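Local coordinates for protein ascorbate-specific PTS system EIIA component (Streptococcus pyogenes serotype M1, PDB 2OQT) that probably serves as the cytoplasmic, phosphate-carrying IIA component of a phosphoenolpyruvate-dependent phosphotransferase system that takes up and phosphorylates ascorbate, at residues L4-A7 against L8-N11; A30-P33 against L34-S37. One frame throughout, in Å; residues are numbered along the deposited sequence.

Interaction 1: residues L4-A7 against L8-N11. Unlike the reference sequence in segment 8-11: Leu8 (reference Phe).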
loop_
_atom_site.group_PDB
_atom_site.type_symbol
_atom_site.label_atom_id
_atom_site.label_comp_id
_atom_site.label_asym_id
_atom_site.label_seq_id
_atom_site.Cartn_x
_atom_site.Cartn_y
_atom_site.Cartn_z
ATOM N N LEU A 4 11.194 3.459 -0.992
ATOM C CA LEU A 4 10.097 2.589 -1.411
ATOM C C LEU A 4 10.515 1.379 -2.230
ATOM O O LEU A 4 10.129 0.269 -1.890
ATOM C CB LEU A 4 9.017 3.389 -2.130
ATOM C CG LEU A 4 7.899 2.602 -2.811
ATOM C CD1 LEU A 4 7.037 1.867 -1.793
ATOM C CD2 LEU A 4 7.069 3.540 -3.678
ATOM N N LYS A 5 11.294 1.583 -3.292
ATOM C CA LYS A 5 11.881 0.489 -4.072
ATOM C C LYS A 5 12.611 -0.511 -3.200
ATOM O O LYS A 5 12.365 -1.712 -3.267
ATOM C CB LYS A 5 12.869 1.030 -5.121
ATOM C CG LYS A 5 12.729 0.400 -6.523
ATOM C CD LYS A 5 13.709 -0.754 -6.752
ATOM C CE LYS A 5 15.029 -0.268 -7.370
ATOM N NZ LYS A 5 14.819 0.284 -8.753
ATOM N N GLN A 6 13.503 -0.023 -2.358
ATOM C CA GLN A 6 14.310 -0.915 -1.572
ATOM C C GLN A 6 13.450 -1.681 -0.616
ATOM O O GLN A 6 13.612 -2.891 -0.482
ATOM C CB GLN A 6 15.408 -0.161 -0.817
ATOM C CG GLN A 6 16.426 -1.087 -0.128
ATOM C CD GLN A 6 17.034 -2.136 -1.102
ATOM O OE1 GLN A 6 17.380 -1.823 -2.268
ATOM N NE2 GLN A 6 17.134 -3.381 -0.631
ATOM N N ALA A 7 12.553 -0.961 0.064
ATOM C CA ALA A 7 11.622 -1.537 1.066
ATOM C C ALA A 7 10.822 -2.703 0.487
ATOM O O ALA A 7 10.534 -3.694 1.165
ATOM C CB ALA A 7 10.671 -0.453 1.594
ATOM N N LEU A 8 10.485 -2.553 -0.788
ATOM C CA LEU A 8 9.620 -3.469 -1.505
ATOM C C LEU A 8 10.381 -4.744 -1.850
ATOM O O LEU A 8 9.798 -5.844 -1.920
ATOM C CB LEU A 8 9.147 -2.782 -2.774
ATOM C CG LEU A 8 7.716 -2.333 -3.083
ATOM C CD1 LEU A 8 6.698 -2.214 -1.926
ATOM C CD2 LEU A 8 7.787 -1.040 -3.935
ATOM N N ILE A 9 11.688 -4.574 -2.050
ATOM C CA ILE A 9 12.591 -5.677 -2.333
ATOM C C ILE A 9 12.936 -6.393 -1.044
ATOM O O ILE A 9 12.942 -7.630 -1.003
ATOM C CB ILE A 9 13.910 -5.217 -3.001
ATOM C CG1 ILE A 9 13.683 -4.731 -4.433
ATOM C CG2 ILE A 9 14.900 -6.370 -3.013
ATOM C CD1 ILE A 9 14.835 -3.857 -4.975
ATOM N N ASP A 10 13.233 -5.623 -0.000
ATOM C CA ASP A 10 13.651 -6.194 1.268
ATOM C C ASP A 10 12.595 -7.061 1.920
ATOM O O ASP A 10 12.872 -7.881 2.820
ATOM C CB ASP A 10 14.075 -5.089 2.207
ATOM C CG ASP A 10 15.340 -4.415 1.738
ATOM O OD1 ASP A 10 16.077 -5.036 0.903
ATOM O OD2 ASP A 10 15.602 -3.270 2.196
ATOM N N ASN A 11 11.375 -6.879 1.444
ATOM C CA ASN A 11 10.216 -7.477 2.038
ATOM C C ASN A 11 9.578 -8.391 1.048
ATOM O O ASN A 11 8.702 -9.186 1.427
ATOM C CB ASN A 11 9.265 -6.367 2.463
ATOM C CG ASN A 11 9.680 -5.759 3.757
ATOM O OD1 ASN A 11 9.449 -6.361 4.809
ATOM N ND2 ASN A 11 10.361 -4.612 3.707
#

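Interaction 2: residues A30-P33 against L34-S37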
loop_
_atom_site.group_PDB
_atom_site.type_symbol
_atom_site.label_atom_id
_atom_site.label_comp_id
_atom_site.label_asym_id
_atom_site.label_seq_id
_atom_site.Cartn_x
_atom_site.Cartn_y
_atom_site.Cartn_z
ATOM N N ALA A 30 -3.590 -6.762 1.441
ATOM C CA ALA A 30 -2.585 -5.753 1.226
ATOM C C ALA A 30 -1.558 -5.786 2.354
ATOM O O ALA A 30 -0.399 -5.398 2.171
ATOM C CB ALA A 30 -3.226 -4.392 1.094
ATOM N N VAL A 31 -1.982 -6.243 3.523
ATOM C CA VAL A 31 -1.111 -6.315 4.696
ATOM C C VAL A 31 -0.390 -7.673 4.742
ATOM O O VAL A 31 0.685 -7.800 5.303
ATOM C CB VAL A 31 -1.921 -6.111 6.020
ATOM C CG1 VAL A 31 -0.995 -6.133 7.233
ATOM C CG2 VAL A 31 -2.704 -4.790 6.017
ATOM N N GLN A 32 -1.006 -8.699 4.163
ATOM C CA GLN A 32 -0.448 -10.045 4.177
ATOM C C GLN A 32 1.031 -10.071 3.812
ATOM O O GLN A 32 1.850 -10.526 4.601
ATOM C CB GLN A 32 -1.275 -10.969 3.278
ATOM C CG GLN A 32 -0.873 -12.420 3.349
ATOM C CD GLN A 32 -0.637 -12.860 4.764
ATOM O OE1 GLN A 32 -1.560 -12.867 5.588
ATOM N NE2 GLN A 32 0.624 -13.208 5.077
ATOM N N PRO A 33 1.410 -9.525 2.656
ATOM C CA PRO A 33 2.839 -9.634 2.275
ATOM C C PRO A 33 3.829 -9.102 3.325
ATOM O O PRO A 33 5.054 -9.281 3.165
ATOM C CB PRO A 33 2.933 -8.777 1.010
ATOM C CG PRO A 33 1.588 -8.772 0.455
ATOM C CD PRO A 33 0.643 -8.775 1.651
ATOM N N LEU A 34 3.308 -8.453 4.373
ATOM C CA LEU A 34 4.136 -7.810 5.393
ATOM C C LEU A 34 4.152 -8.628 6.643
ATOM O O LEU A 34 4.963 -8.434 7.552
ATOM C CB LEU A 34 3.581 -6.445 5.699
ATOM C CG LEU A 34 4.394 -5.288 5.145
ATOM C CD1 LEU A 34 5.064 -5.613 3.837
ATOM C CD2 LEU A 34 3.571 -4.000 5.122
ATOM N N ILE A 35 3.169 -9.499 6.713
ATOM C CA ILE A 35 3.144 -10.544 7.696
ATOM C C ILE A 35 4.019 -11.679 7.157
ATOM O O ILE A 35 4.867 -12.128 7.846
ATOM C CB ILE A 35 1.701 -10.995 7.983
ATOM C CG1 ILE A 35 1.005 -9.878 8.774
ATOM C CG2 ILE A 35 1.741 -12.322 8.781
ATOM C CD1 ILE A 35 -0.510 -9.794 8.619
ATOM N N ASP A 36 3.836 -12.073 5.895
ATOM C CA ASP A 36 4.817 -12.918 5.190
ATOM C C ASP A 36 6.295 -12.573 5.446
ATOM O O ASP A 36 7.105 -13.475 5.613
ATOM C CB ASP A 36 4.562 -12.964 3.668
ATOM C CG ASP A 36 3.202 -13.637 3.292
ATOM O OD1 ASP A 36 2.675 -14.494 4.070
ATOM O OD2 ASP A 36 2.669 -13.297 2.205
ATOM N N SER A 37 6.668 -11.292 5.453
ATOM C CA SER A 37 8.072 -10.942 5.556
ATOM C C SER A 37 8.456 -10.680 7.018
ATOM O O SER A 37 9.561 -10.211 7.324
ATOM C CB SER A 37 8.367 -9.747 4.669
ATOM O OG SER A 37 7.663 -8.563 5.077
#

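Interaction 1: residues L4-A7 against L8-N11
Gln6 and Asp10, residues i and i+4 on one exposed face of helix 4-10, are joined by a side-chain bond: Gln6 NE2 donates to Asp10 OD1. At 2.5 Å between NE2 and OD1 the bond is modelled very short, and its exact length deserves little weight. The amide and carboxylate planes are turned 51° against each other. Gln6 reaches its partner because CG lies anti to the backbone N (chi1 -171°) and the chain then bends at chi2, carrying the amide forward along the helix to Asp10.

Backbone bonds hold the turns beneath. Leu8 N donates to Leu4 O (3.1 Å), Ile9 N to Lys5 O (3.2 Å) and Asp10 N to Gln6 O (2.8 Å). One step on, a side chain takes part: Asn11 ND2 donates to Ala7 O over 2.7 Å, with a nearly linear N-H...O angle of 166°. The donor meets a lone pair in the carbonyl plane, and the oxygen lies almost in the Asn11 amide plane. Asn11 thus adds a side-chain donor to the backbone bonds of the preceding turn.

Apolar contacts run along the remaining sides. Leu4 CD1 rests on Leu8 CD2 at 3.7 Å, while the aliphatic part of Lys5 lies alongside Ile9, CD against CD1 at 3.7 Å; the ammonium beyond forms a salt bridge with Glu147.

The helix packs on the mixed beta sheet of this EIIA type 2 domain, where Leu4, Ala7 and Leu8 press on Phe81 of strand 80-86; against helix 139-149, Leu4 meets Val146, Leu8 meets Leu143, and the partly exposed Lys5 touches both.

Interaction 2: residues A30-P33 against L34-S37
Asp36 takes the amide of Gln32 on its OD1, 2.6 Å from Gln32 NE2, in a weak i to i+4 side-chain bond on one helix face, the N-H pointing well off the acceptor (127°). Gln32 CG lies anti to the backbone N and the chain bends at chi2, turning the amide toward Asp36. The two side chains cross at about a right angle, their amide and carboxylate planes 45° apart. One residue earlier in each segment, Val31 CG1 touches Ile35 CD1 at 3.9 Å.

Behind stands the carbonyl of Gln32, which accepts two backbone bonds. Asp36 N approaches nearly end-on at 2.8 Å, whereas Ile35 N, 2.7 Å from Gln32 O, comes from 46° above the carbonyl plane. Pro33 has no N-H to return to the preceding turn, and the helix kinks there. Beyond it the bonding is looser: Ser37 N reaches Pro33 O only weakly, at 3.4 Å.

Further out, the helix packs on the mixed beta sheet of this EIIA type 2 domain: Pro33 rests on Ile84, and Leu34 on Ala80 and Ala82, all of strand 80-86; Leu34 also touches Thr103 of strand 97-105.

Near the carbonyl-rich end of a helix the negative charge of Asp36 would probably be somewhat disfavoured, and the weak amide bond and a long, weak ion pair of OD2 with Arg15 may offset part of this.

Interactions 1 and 2 repeat one pattern, a glutamine amide directed at the carboxylate of an aspartate four residues on, although the bond is modelled very short in interaction 1 and is weak in interaction 2. Their centres lie 13 Å apart, yet the two contacts touch, since Asn11 OD1 and Ser37 OG are 2.8 Å apart in a probable hydrogen bond. Asn11 thus faces both ways, its ND2 serving its own helix and its OD1 the end of the other stretch. Arg78 ties the junction further, bonding through NH2 to Asn11 OD1 and to Ser37 O. Both stretches pack on strand 80-86, and Ala80 is touched from both, by Asn11 and by Leu34.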